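Local atomic coordinates of putative protein-disulfide isomerase (Pseudomonas syringae pv. tomato, PDB entry 3GN3), a protein that is of unconfirmed function but probably acts in thiol-disulfide exchange as a DsbA-like protein-disulfide isomerase. Residues R16-F21 with F34-L39; I52-Q57 with C69-A74; K84-A89 with A117-Y122; E95-E100 with N113-R118; S155-F158 with L163-P166. All blocks are in the same frame, centred on the assembly; numbering follows the deposited sequence.

Contact 1. Residues R16-F21 with F34-L39; sequences RLFEVF and FKLDDL
Phe18 and Val20 of strand 16-22 meet Leu36 and Leu39 of helix 36-43 in a wholly apolar, buried contact. On the strand the two residues occupy alternate positions, with Glu19 between them, so both side chains project from the face that looks at the helix. The leucines are three positions apart, a little less than a helical turn, and this places them on the same side of their helix. The phenyl of Phe18 is thrown out with CG anti to the backbone N (chi1 -173°), and this carries its CD2-CE2 side to the helix. There Leu39 supplies a single methyl on an oblique approach: its CD2 lies 3.2 Å from Phe18 CD2 and 3.3 Å from Phe18 CE2, short distances for carbon atoms. Leu36 comes in differently. Its CA-CB bond does not aim at the strand, but the branched end turns inward, and CD2 reaches the ring edge near its plane, 4.2 Å from Phe18 CE2. The same methyl lies 4.0 Å from Val20 CG2, the branch set beside the backbone N, as the two side chains run alongside in opposite senses. A flat ring fills the width between strand and helix, and the branched leucines bring methyls to it. Beyond these four, Phe18 and Val20 also touch Phe158 of strand 157-160, Leu39 lies on Val50 of strand 48-54, and helix 174-181 adds Ile181 against Phe18 and Trp177 against Leu39.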
# COMPACT_ATOMS: atom_id res chain seq x y z
N ARG A 16 -19.68 -0.76 13.83
CA ARG A 16 -19.03 0.02 12.78
C ARG A 16 -17.72 0.60 13.31
O ARG A 16 -17.72 1.34 14.28
CB ARG A 16 -19.96 1.11 12.23
CG ARG A 16 -21.18 0.53 11.53
CD ARG A 16 -21.79 1.52 10.53
NE ARG A 16 -22.43 0.83 9.39
CZ ARG A 16 -23.69 0.39 9.36
NH1 ARG A 16 -24.51 0.55 10.40
NH2 ARG A 16 -24.15 -0.22 8.28
N LEU A 17 -16.60 0.24 12.67
CA LEU A 17 -15.27 0.63 13.14
C LEU A 17 -14.76 1.91 12.47
O LEU A 17 -14.61 1.98 11.24
CB LEU A 17 -14.28 -0.53 12.98
CG LEU A 17 -12.83 -0.34 13.46
CD1 LEU A 17 -12.73 0.12 14.91
CD2 LEU A 17 -12.00 -1.60 13.24
N PHE A 18 -14.47 2.90 13.30
CA PHE A 18 -14.01 4.20 12.85
C PHE A 18 -12.58 4.40 13.30
O PHE A 18 -12.34 4.61 14.50
CB PHE A 18 -14.88 5.29 13.45
CG PHE A 18 -14.61 6.66 12.93
CD1 PHE A 18 -14.60 6.92 11.56
CD2 PHE A 18 -14.40 7.71 13.79
CE1 PHE A 18 -14.36 8.21 11.09
CE2 PHE A 18 -14.18 9.01 13.31
CZ PHE A 18 -14.15 9.25 11.97
N GLU A 19 -11.64 4.34 12.37
CA GLU A 19 -10.23 4.49 12.72
C GLU A 19 -9.70 5.82 12.23
O GLU A 19 -9.95 6.21 11.09
CB GLU A 19 -9.40 3.35 12.17
CG GLU A 19 -9.89 2.02 12.64
CD GLU A 19 -9.09 0.89 12.06
OE1 GLU A 19 -7.94 0.67 12.51
OE2 GLU A 19 -9.61 0.23 11.14
N VAL A 20 -8.98 6.52 13.10
CA VAL A 20 -8.44 7.83 12.76
C VAL A 20 -6.95 7.87 13.05
O VAL A 20 -6.52 7.58 14.18
CB VAL A 20 -9.12 8.96 13.58
CG1 VAL A 20 -8.77 10.31 12.97
CG2 VAL A 20 -10.62 8.79 13.62
N PHE A 21 -6.18 8.25 12.03
CA PHE A 21 -4.73 8.31 12.11
C PHE A 21 -4.35 9.72 12.45
O PHE A 21 -4.68 10.65 11.71
CB PHE A 21 -4.08 7.86 10.78
CG PHE A 21 -4.18 6.39 10.53
CD1 PHE A 21 -3.13 5.53 10.90
CD2 PHE A 21 -5.35 5.83 9.99
CE1 PHE A 21 -3.23 4.14 10.70
CE2 PHE A 21 -5.46 4.44 9.77
CZ PHE A 21 -4.39 3.59 10.13
N PHE A 34 -9.99 16.81 18.97
CA PHE A 34 -11.02 17.48 19.75
C PHE A 34 -12.48 17.28 19.28
O PHE A 34 -13.39 17.81 19.90
CB PHE A 34 -10.70 18.97 19.92
CG PHE A 34 -9.56 19.25 20.87
CD1 PHE A 34 -9.60 18.79 22.20
CD2 PHE A 34 -8.45 19.98 20.46
CE1 PHE A 34 -8.54 19.05 23.09
CE2 PHE A 34 -7.38 20.24 21.34
CZ PHE A 34 -7.44 19.77 22.66
N LYS A 35 -12.71 16.51 18.22
CA LYS A 35 -14.08 16.21 17.79
C LYS A 35 -14.47 14.77 18.10
O LYS A 35 -15.62 14.38 17.88
CB LYS A 35 -14.27 16.49 16.30
CG LYS A 35 -14.25 17.98 15.93
CD LYS A 35 -14.75 18.19 14.49
CE LYS A 35 -14.33 19.54 13.97
NZ LYS A 35 -14.65 19.72 12.53
N LEU A 36 -13.54 13.98 18.62
CA LEU A 36 -13.84 12.56 18.80
C LEU A 36 -14.84 12.28 19.93
O LEU A 36 -15.61 11.31 19.85
CB LEU A 36 -12.57 11.72 18.91
CG LEU A 36 -11.66 11.70 17.67
CD1 LEU A 36 -10.33 11.05 18.01
CD2 LEU A 36 -12.33 11.02 16.45
N ASP A 37 -14.85 13.14 20.96
CA ASP A 37 -15.86 13.03 22.03
C ASP A 37 -17.27 13.23 21.48
O ASP A 37 -18.12 12.36 21.68
CB ASP A 37 -15.60 14.00 23.19
CG ASP A 37 -14.50 13.52 24.14
OD1 ASP A 37 -13.99 14.35 24.93
OD2 ASP A 37 -14.13 12.32 24.11
N ASP A 38 -17.49 14.33 20.75
CA ASP A 38 -18.78 14.56 20.07
C ASP A 38 -19.12 13.40 19.18
O ASP A 38 -20.25 12.94 19.19
CB ASP A 38 -18.77 15.76 19.14
CG ASP A 38 -18.24 16.99 19.77
OD1 ASP A 38 -17.86 16.93 20.97
OD2 ASP A 38 -18.20 18.02 19.03
N LEU A 39 -18.14 12.97 18.39
CA LEU A 39 -18.40 11.91 17.45
C LEU A 39 -19.03 10.68 18.14
O LEU A 39 -20.07 10.18 17.70
CB LEU A 39 -17.16 11.53 16.64
CG LEU A 39 -17.64 10.35 15.80
CD1 LEU A 39 -18.31 10.82 14.50
CD2 LEU A 39 -16.58 9.33 15.56

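Contact 2. Residues I52-Q57 with C69-A74; sequences IRLQSQ and CILAAA
Leu54 ends strand 48-54 and faces Ile70 near the end of helix 63-73, with their CA atoms 9.0 Å apart, a spacing bridged by side chains alone. After Leu54 the chain leaves the strand for a loop, while the opposing segment keeps helical bonding, as in Ala73 N to Cys69 O at 2.8 Å. One methyl does the work on the strand side. Leu54 CD1 rests 3.9 Å from Ile70 CG2, and 3.8 Å from CG of Leu71, whose two methyls also lie close by, at 4.0 Å (CD1) and 4.1 Å (CD2) from Leu54 CD1. Leu54 and Leu71 thus meet end to end, while Ile70 comes in at a slant. In Leu71, CG lies anti to the carbonyl carbon (chi1 -73°), which bends its end toward the strand although its CA-CB bond does not aim there. Neighbouring helix residues can share one leucine because their branched ends converge on it; the beta-branched Ile70 offers its CG2 close to the helix backbone. Helix 79-92 backs Ile70 through Val86 and Met87, and His143 of helix 137-150 touches Leu71. The arrangement fits a DsbA-like architecture, in which a helical domain is inserted into a thioredoxin fold, here packing by the C-terminal end of strand 48-54.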
# COMPACT_ATOMS: atom_id res chain seq x y z
N ILE A 52 -7.94 5.40 17.81
CA ILE A 52 -6.83 6.23 17.40
C ILE A 52 -5.60 5.38 16.99
O ILE A 52 -5.22 4.43 17.70
CB ILE A 52 -6.45 7.21 18.52
CG1 ILE A 52 -7.65 8.09 18.86
CG2 ILE A 52 -5.22 8.06 18.12
CD1 ILE A 52 -7.49 8.95 20.11
N ARG A 53 -5.01 5.69 15.84
CA ARG A 53 -3.70 5.15 15.48
C ARG A 53 -2.77 6.33 15.34
O ARG A 53 -3.19 7.40 14.90
CB ARG A 53 -3.71 4.37 14.16
CG ARG A 53 -4.95 3.58 13.82
CD ARG A 53 -5.37 2.68 14.93
NE ARG A 53 -6.12 1.51 14.50
CZ ARG A 53 -6.39 0.49 15.31
NH1 ARG A 53 -5.98 0.55 16.56
NH2 ARG A 53 -7.05 -0.57 14.87
N LEU A 54 -1.52 6.13 15.72
CA LEU A 54 -0.57 7.23 15.75
C LEU A 54 0.23 7.28 14.45
O LEU A 54 0.93 6.33 14.08
CB LEU A 54 0.31 7.12 17.00
CG LEU A 54 -0.52 7.13 18.29
CD1 LEU A 54 0.33 6.76 19.48
CD2 LEU A 54 -1.24 8.47 18.52
N GLN A 55 0.08 8.39 13.73
CA GLN A 55 0.75 8.59 12.46
C GLN A 55 1.89 9.55 12.70
O GLN A 55 1.70 10.78 12.65
CB GLN A 55 -0.24 9.20 11.44
CG GLN A 55 0.38 9.70 10.11
CD GLN A 55 0.70 8.58 9.15
OE1 GLN A 55 0.69 7.40 9.53
NE2 GLN A 55 0.97 8.92 7.90
N SER A 56 3.06 9.02 13.01
CA SER A 56 4.23 9.85 13.27
C SER A 56 4.79 10.47 11.97
O SER A 56 5.18 9.76 11.07
CB SER A 56 5.28 8.99 13.97
OG SER A 56 6.39 9.76 14.38
N GLN A 57 4.81 11.80 11.86
CA GLN A 57 5.29 12.45 10.64
C GLN A 57 6.74 12.94 10.80
O GLN A 57 7.01 13.74 11.70
CB GLN A 57 4.39 13.64 10.25
CG GLN A 57 2.88 13.35 10.20
CD GLN A 57 2.44 12.61 8.95
OE1 GLN A 57 3.11 11.69 8.49
NE2 GLN A 57 1.30 13.01 8.40
N CYS A 69 5.90 8.83 24.28
CA CYS A 69 5.20 9.29 25.48
C CYS A 69 3.75 8.86 25.54
O CYS A 69 3.26 8.45 26.62
CB CYS A 69 5.23 10.79 25.57
SG CYS A 69 6.87 11.41 25.92
N ILE A 70 3.06 8.97 24.41
CA ILE A 70 1.65 8.62 24.37
C ILE A 70 1.50 7.14 24.67
O ILE A 70 0.68 6.74 25.49
CB ILE A 70 0.98 9.00 23.03
CG1 ILE A 70 0.93 10.51 22.88
CG2 ILE A 70 -0.43 8.39 22.92
CD1 ILE A 70 0.95 10.97 21.44
N LEU A 71 2.32 6.34 24.01
CA LEU A 71 2.24 4.91 24.19
C LEU A 71 2.77 4.48 25.56
O LEU A 71 2.32 3.46 26.10
CB LEU A 71 2.93 4.19 23.03
CG LEU A 71 2.09 4.28 21.75
CD1 LEU A 71 2.89 3.90 20.48
CD2 LEU A 71 0.82 3.45 21.88
N ALA A 72 3.70 5.26 26.11
CA ALA A 72 4.16 5.09 27.49
C ALA A 72 3.01 5.30 28.48
O ALA A 72 2.82 4.49 29.38
CB ALA A 72 5.34 6.03 27.82
N ALA A 73 2.25 6.38 28.29
CA ALA A 73 1.06 6.66 29.11
C ALA A 73 0.06 5.51 29.08
O ALA A 73 -0.53 5.18 30.10
CB ALA A 73 0.39 7.95 28.67
N ALA A 74 -0.11 4.87 27.93
CA ALA A 74 -1.07 3.78 27.82
C ALA A 74 -0.69 2.59 28.67
O ALA A 74 -1.49 1.68 28.79
CB ALA A 74 -1.24 3.34 26.37

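Contact 3. Residues K84-A89 with A117-Y122; sequences KAVMTA and ARIERY
Tyr122 meets Ala89 through its CB rather than its ring: the two CB atoms are 3.7 Å apart, and Ala89 O lies obliquely to the phenol. The ring itself leads away from residues 84-89, with CG anti to the carbonyl carbon (chi1 -75°), and stacks with His93, just past the end of helix 79-92. Its OH is hydrogen-bonded to Glu96, although the modelled length is doubtfully short. Arg121, on the exposed side, folds its guanidinium back over its own helix, with Ala117 O 3.7 Å above the plane toward the rim and Arg118 N 4.0 Å above its centre. A turn before Tyr122 and Ala89, the second contact is buried and purely aliphatic. Ile119 CG2 touches Val86 CG1 at 3.5 Å and Val86 CG2 at 4.0 Å, the side chains crossing at about a right angle, so that one methyl meets the fork of the valine. Alanine suits the point where the helices come closest, with the CA atoms of Ala89 and Tyr122 only 5.5 Å apart; where they diverge, branched Val86 and Ile119 span the gap. Thr88 satisfies its hydroxyl within its own helix, OG1 donating to Lys84 O at 2.8 Å from above the carbonyl plane. This is helix-helix packing within the helical domain, the part that DsbA-like proteins carry as an insertion in their thioredoxin fold.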
# COMPACT_ATOMS: atom_id res chain seq x y z
N LYS A 84 -4.79 9.47 26.46
CA LYS A 84 -5.66 10.56 26.03
C LYS A 84 -5.27 11.87 26.73
O LYS A 84 -5.17 12.92 26.08
CB LYS A 84 -7.12 10.19 26.23
CG LYS A 84 -8.10 11.22 25.70
CD LYS A 84 -9.46 11.08 26.39
CE LYS A 84 -10.38 12.28 26.08
NZ LYS A 84 -11.39 12.45 27.16
N ALA A 85 -5.02 11.80 28.04
CA ALA A 85 -4.48 12.94 28.78
C ALA A 85 -3.22 13.53 28.11
O ALA A 85 -3.13 14.76 27.89
CB ALA A 85 -4.20 12.55 30.21
N VAL A 86 -2.27 12.65 27.75
CA VAL A 86 -1.04 13.10 27.07
C VAL A 86 -1.32 13.75 25.70
O VAL A 86 -0.77 14.83 25.40
CB VAL A 86 0.07 11.98 26.95
CG1 VAL A 86 1.22 12.45 26.01
CG2 VAL A 86 0.62 11.59 28.33
N MET A 87 -2.16 13.10 24.88
CA MET A 87 -2.58 13.68 23.57
C MET A 87 -3.24 15.06 23.77
O MET A 87 -2.88 16.02 23.09
CB MET A 87 -3.48 12.74 22.76
CG MET A 87 -2.76 11.50 22.26
SD MET A 87 -3.64 10.61 20.98
CE MET A 87 -4.29 9.24 21.82
N THR A 88 -4.14 15.15 24.76
CA THR A 88 -4.79 16.42 25.09
C THR A 88 -3.79 17.50 25.50
O THR A 88 -3.89 18.65 25.05
CB THR A 88 -5.83 16.27 26.23
OG1 THR A 88 -6.78 15.24 25.89
CG2 THR A 88 -6.55 17.61 26.49
N ALA A 89 -2.81 17.14 26.33
CA ALA A 89 -1.81 18.13 26.77
C ALA A 89 -0.97 18.64 25.59
O ALA A 89 -0.69 19.85 25.48
CB ALA A 89 -0.94 17.57 27.89
N ALA A 117 9.53 16.10 30.18
CA ALA A 117 9.21 16.92 31.35
C ALA A 117 8.00 17.84 31.08
O ALA A 117 7.08 17.92 31.90
CB ALA A 117 10.44 17.73 31.77
N ARG A 118 8.02 18.49 29.91
CA ARG A 118 6.95 19.36 29.42
C ARG A 118 5.58 18.67 29.34
O ARG A 118 4.56 19.20 29.80
CB ARG A 118 7.35 19.90 28.05
CG ARG A 118 6.52 21.07 27.57
CD ARG A 118 7.35 22.31 27.54
NE ARG A 118 7.78 22.69 26.19
CZ ARG A 118 9.00 22.55 25.71
NH1 ARG A 118 9.96 22.01 26.44
NH2 ARG A 118 9.28 22.95 24.48
N ILE A 119 5.54 17.47 28.76
CA ILE A 119 4.32 16.68 28.71
C ILE A 119 3.89 16.24 30.11
O ILE A 119 2.70 16.19 30.43
CB ILE A 119 4.49 15.45 27.79
CG1 ILE A 119 4.77 15.90 26.35
CG2 ILE A 119 3.29 14.50 27.91
CD1 ILE A 119 5.04 14.76 25.39
N GLU A 120 4.87 15.92 30.96
CA GLU A 120 4.58 15.57 32.35
C GLU A 120 3.90 16.72 33.08
O GLU A 120 2.85 16.50 33.70
CB GLU A 120 5.85 15.14 33.07
CG GLU A 120 6.22 13.70 32.78
CD GLU A 120 7.58 13.35 33.32
OE1 GLU A 120 7.83 12.14 33.56
OE2 GLU A 120 8.38 14.29 33.50
N ARG A 121 4.46 17.92 32.98
CA ARG A 121 3.88 19.14 33.55
C ARG A 121 2.40 19.27 33.18
O ARG A 121 1.51 19.28 34.06
CB ARG A 121 4.58 20.37 32.99
CG ARG A 121 5.09 21.31 34.03
CD ARG A 121 6.59 21.13 34.15
NE ARG A 121 7.24 21.70 32.96
CZ ARG A 121 8.51 21.51 32.62
NH1 ARG A 121 9.32 20.76 33.37
NH2 ARG A 121 8.98 22.08 31.52
N TYR A 122 2.17 19.35 31.87
CA TYR A 122 0.89 19.67 31.27
C TYR A 122 -0.16 18.60 31.44
O TYR A 122 -1.35 18.91 31.52
CB TYR A 122 1.11 19.92 29.79
CG TYR A 122 1.76 21.23 29.45
CD1 TYR A 122 1.65 22.34 30.29
CD2 TYR A 122 2.46 21.38 28.25
CE1 TYR A 122 2.21 23.54 29.95
CE2 TYR A 122 3.03 22.57 27.90
CZ TYR A 122 2.90 23.64 28.75
OH TYR A 122 3.49 24.82 28.41

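Contact 4. Residues E95-E100 with N113-R118; sequences EEFEFE and NDIIAR
Glu96 and Phe97, in the loop after helix 79-92, are held against Ile115 and Arg118 of helix 112-123, so that the contact pins the long loop between the two helices onto the second of them, in what is probably the DsbA-like helical domain. The one hydrogen bond across it runs from Arg118 NH2 to Glu96 O, 3.2 Å long and bent at the hydrogen (142°). From the acceptor's side the approach is good: the nitrogen lies in the carbonyl plane, though the oxygen sits 27° off the guanidinium plane. An arginine suits this place because its long chain, bent at chi2 and chi3, can bring a donor to a loop carbonyl. In the carboxylate of Glu96, OE1 has its nearer partner in Tyr122 OH, at a doubtfully short distance; Arg118 NE, 4.3 Å from the same OE1, is too distant for a salt bridge but would probably favour the negative charge. Other polar groups are satisfied locally. Glu98 N closes a turn on Glu95 O, Glu98 OE2 pairs with His102 ND1, and Asp114 OD2 pairs with Thr111 N. Beside these bonds Phe97 supplies the apolar part. The aliphatic start of Arg118 passes along its ring, CG lying 3.4 Å from Phe97 CZ on an oblique approach. Ile115 O faces the ring edge in its plane, 4.0 Å from Phe97 CE1, and Ile115 CG2 lies 4.2 Å from Phe97 CD1.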
# COMPACT_ATOMS: atom_id res chain seq x y z
N GLU A 95 1.71 24.13 19.44
CA GLU A 95 2.79 24.93 18.94
C GLU A 95 4.09 24.72 19.73
O GLU A 95 5.16 24.73 19.15
CB GLU A 95 2.38 26.36 18.96
CG GLU A 95 3.20 27.19 18.05
CD GLU A 95 2.52 28.49 17.75
OE1 GLU A 95 2.13 28.67 16.57
OE2 GLU A 95 2.35 29.32 18.69
N GLU A 96 3.98 24.52 21.04
CA GLU A 96 5.15 24.35 21.90
C GLU A 96 5.86 23.02 21.70
O GLU A 96 6.94 22.81 22.25
CB GLU A 96 4.74 24.43 23.36
CG GLU A 96 4.42 25.81 23.88
CD GLU A 96 3.66 25.70 25.19
OE1 GLU A 96 4.22 25.15 26.17
OE2 GLU A 96 2.48 26.14 25.23
N PHE A 97 5.24 22.10 20.98
CA PHE A 97 5.85 20.81 20.73
C PHE A 97 6.17 20.66 19.23
O PHE A 97 6.27 19.54 18.72
CB PHE A 97 4.92 19.70 21.19
CG PHE A 97 4.73 19.63 22.67
CD1 PHE A 97 5.70 19.03 23.49
CD2 PHE A 97 3.56 20.13 23.26
CE1 PHE A 97 5.52 18.95 24.87
CE2 PHE A 97 3.36 20.05 24.64
CZ PHE A 97 4.35 19.45 25.45
N GLU A 98 6.31 21.78 18.52
CA GLU A 98 6.62 21.72 17.10
C GLU A 98 7.70 22.73 16.75
O GLU A 98 8.35 23.28 17.65
CB GLU A 98 5.36 21.87 16.25
CG GLU A 98 5.13 20.68 15.29
CD GLU A 98 6.29 20.46 14.28
OE1 GLU A 98 7.31 19.79 14.61
OE2 GLU A 98 6.17 20.93 13.14
N PHE A 99 7.92 22.97 15.46
CA PHE A 99 9.02 23.83 15.02
C PHE A 99 8.49 24.83 14.00
O PHE A 99 7.71 24.45 13.12
CB PHE A 99 10.14 22.99 14.39
CG PHE A 99 10.90 22.09 15.36
CD1 PHE A 99 12.18 22.45 15.80
CD2 PHE A 99 10.36 20.88 15.81
CE1 PHE A 99 12.90 21.65 16.67
CE2 PHE A 99 11.06 20.05 16.69
CZ PHE A 99 12.35 20.45 17.13
N GLU A 100 8.91 26.09 14.09
CA GLU A 100 8.47 27.08 13.11
C GLU A 100 8.87 26.60 11.72
O GLU A 100 10.04 26.29 11.47
CB GLU A 100 9.02 28.48 13.42
N ASN A 113 14.50 14.89 26.88
CA ASN A 113 14.13 15.02 28.29
C ASN A 113 13.34 16.28 28.59
O ASN A 113 12.43 16.23 29.42
CB ASN A 113 15.34 14.88 29.21
CG ASN A 113 15.64 13.44 29.57
OD1 ASN A 113 16.80 13.08 29.80
ND2 ASN A 113 14.61 12.60 29.61
N ASP A 114 13.65 17.39 27.92
CA ASP A 114 12.84 18.62 28.03
C ASP A 114 11.38 18.39 27.60
O ASP A 114 10.44 18.75 28.33
CB ASP A 114 13.45 19.75 27.22
CG ASP A 114 14.77 20.22 27.77
OD1 ASP A 114 14.92 20.20 29.02
OD2 ASP A 114 15.66 20.60 26.98
N ILE A 115 11.20 17.76 26.43
CA ILE A 115 9.89 17.39 25.88
C ILE A 115 9.12 16.47 26.83
O ILE A 115 7.93 16.68 27.08
CB ILE A 115 10.05 16.77 24.45
CG1 ILE A 115 10.63 17.80 23.46
CG2 ILE A 115 8.75 16.16 23.93
CD1 ILE A 115 10.07 19.22 23.56
N ILE A 116 9.80 15.47 27.39
CA ILE A 116 9.14 14.57 28.33
C ILE A 116 8.66 15.28 29.60
O ILE A 116 7.52 15.08 30.04
CB ILE A 116 10.02 13.38 28.71
CG1 ILE A 116 10.28 12.51 27.48
CG2 ILE A 116 9.35 12.55 29.83
CD1 ILE A 116 11.26 11.37 27.73
N ALA A 117 9.53 16.10 30.18
CA ALA A 117 9.21 16.92 31.35
C ALA A 117 8.00 17.84 31.08
O ALA A 117 7.08 17.92 31.90
CB ALA A 117 10.44 17.73 31.77
N ARG A 118 8.02 18.49 29.91
CA ARG A 118 6.95 19.36 29.42
C ARG A 118 5.58 18.67 29.34
O ARG A 118 4.56 19.20 29.80
CB ARG A 118 7.35 19.90 28.05
CG ARG A 118 6.52 21.07 27.57
CD ARG A 118 7.35 22.31 27.54
NE ARG A 118 7.78 22.69 26.19
CZ ARG A 118 9.00 22.55 25.71
NH1 ARG A 118 9.96 22.01 26.44
NH2 ARG A 118 9.28 22.95 24.48

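Contact 5. Residues S155-F158 with L163-P166; sequences SPTF and LVQP
Phe158 and Gln165 sit abreast across the hairpin, yet both side chains bend away from the opposing segment and leave most of the contact to the backbone. Gln165 N donates to Phe158 O at 2.9 Å, arriving almost head-on to the carbonyl (C=O...N angle 162°), and Val164 CA adds a CA-H...O contact to the same oxygen at 3.5 Å. Gln165 turns back on its own segment: with chi2 bent to -73°, its NE2 reaches Leu163 O at 2.9 Å, from above that carbonyl's plane. The long, flexible amide suits this partly exposed edge, where it can bond to its own backbone. The phenyl of Phe158 is instead directed into the core, against Phe18, Val20 and Trp177. The pair belongs to the beta hairpin of strands 157-160 and 163-164 at the margin of the thioredoxin-like sheet. Pro156, preceded by a cis peptide bond, leads into it, and Ser155 before it touches Cys26, an arrangement consistent with the cis-proline loop beside the active site of this fold. The other half of the Phe158-Gln165 pair is opened by a water, which accepts from Phe158 N at 2.9 Å and donates to Gln165 O at 2.7 Å. On Thr157, OG1 only just meets Val164 CG1, at 4.5 Å.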
# COMPACT_ATOMS: atom_id res chain seq x y z
N SER A 155 -2.07 13.40 7.59
CA SER A 155 -2.75 13.39 8.88
C SER A 155 -3.75 14.54 9.00
O SER A 155 -3.42 15.68 8.68
CB SER A 155 -1.73 13.39 10.03
OG SER A 155 -1.04 14.62 10.09
N PRO A 156 -4.97 14.25 9.47
CA PRO A 156 -5.44 12.91 9.83
C PRO A 156 -5.91 12.17 8.61
O PRO A 156 -6.18 12.78 7.58
CB PRO A 156 -6.65 13.21 10.72
CG PRO A 156 -7.22 14.45 10.13
CD PRO A 156 -6.01 15.27 9.72
N THR A 157 -6.02 10.84 8.72
CA THR A 157 -6.85 10.15 7.74
C THR A 157 -7.85 9.25 8.45
O THR A 157 -7.59 8.77 9.56
CB THR A 157 -6.07 9.51 6.50
OG1 THR A 157 -6.06 8.08 6.55
CG2 THR A 157 -4.69 10.01 6.35
N PHE A 158 -9.01 9.06 7.83
CA PHE A 158 -10.13 8.38 8.47
C PHE A 158 -10.40 7.06 7.78
O PHE A 158 -10.36 7.00 6.57
CB PHE A 158 -11.39 9.27 8.38
CG PHE A 158 -11.17 10.66 8.91
CD1 PHE A 158 -11.36 10.94 10.27
CD2 PHE A 158 -10.73 11.68 8.06
CE1 PHE A 158 -11.13 12.21 10.77
CE2 PHE A 158 -10.51 12.96 8.54
CZ PHE A 158 -10.72 13.22 9.90
N LEU A 163 -11.57 0.60 5.39
CA LEU A 163 -11.35 1.40 4.17
C LEU A 163 -11.11 2.87 4.47
O LEU A 163 -11.85 3.50 5.24
CB LEU A 163 -12.50 1.22 3.17
CG LEU A 163 -12.60 -0.16 2.53
CD1 LEU A 163 -13.70 -0.13 1.49
CD2 LEU A 163 -11.27 -0.64 1.92
N VAL A 164 -10.06 3.40 3.86
CA VAL A 164 -9.73 4.83 3.94
C VAL A 164 -10.84 5.63 3.26
O VAL A 164 -11.37 5.19 2.24
CB VAL A 164 -8.40 5.10 3.25
CG1 VAL A 164 -8.24 6.60 2.94
CG2 VAL A 164 -7.27 4.53 4.08
N GLN A 165 -11.17 6.79 3.82
CA GLN A 165 -12.24 7.66 3.32
C GLN A 165 -11.65 9.01 2.93
O GLN A 165 -11.59 9.94 3.75
CB GLN A 165 -13.33 7.81 4.36
CG GLN A 165 -13.77 6.50 4.99
CD GLN A 165 -14.60 5.67 4.05
OE1 GLN A 165 -15.51 6.19 3.41
NE2 GLN A 165 -14.29 4.37 3.95
N PRO A 166 -11.20 9.14 1.66
CA PRO A 166 -10.47 10.38 1.32
C PRO A 166 -11.37 11.64 1.34
O PRO A 166 -10.88 12.74 1.54
CB PRO A 166 -9.88 10.08 -0.07
CG PRO A 166 -10.70 8.96 -0.62
CD PRO A 166 -11.38 8.23 0.51
O HOH W 1 -9.38 10.32 5.23

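Contacts 1, 2 and 5 reach the same sheet, where strand 16-22 lies between 48-54 and 157-160: the Glu19-Arg53 salt bridge joins contacts 1 and 2, the Phe21 N to Thr157 O bond contacts 1 and 5. Contacts 3 and 4 belong to the helical domain, share helix 112-123, and lie on the side of the chain's centre away from contact 5. Contact 2 connects the two parts, because helix 63-73 touches both the sheet and helix 79-92. Chemistry follows place: contacts 1 and 2 are fully buried and apolar, contact 3 is mostly buried and aliphatic, whereas the partly buried contacts 4 and 5 add hydrogen bonds to backbone carbonyls, from an arginine in one and from a backbone N-H and a water in the other.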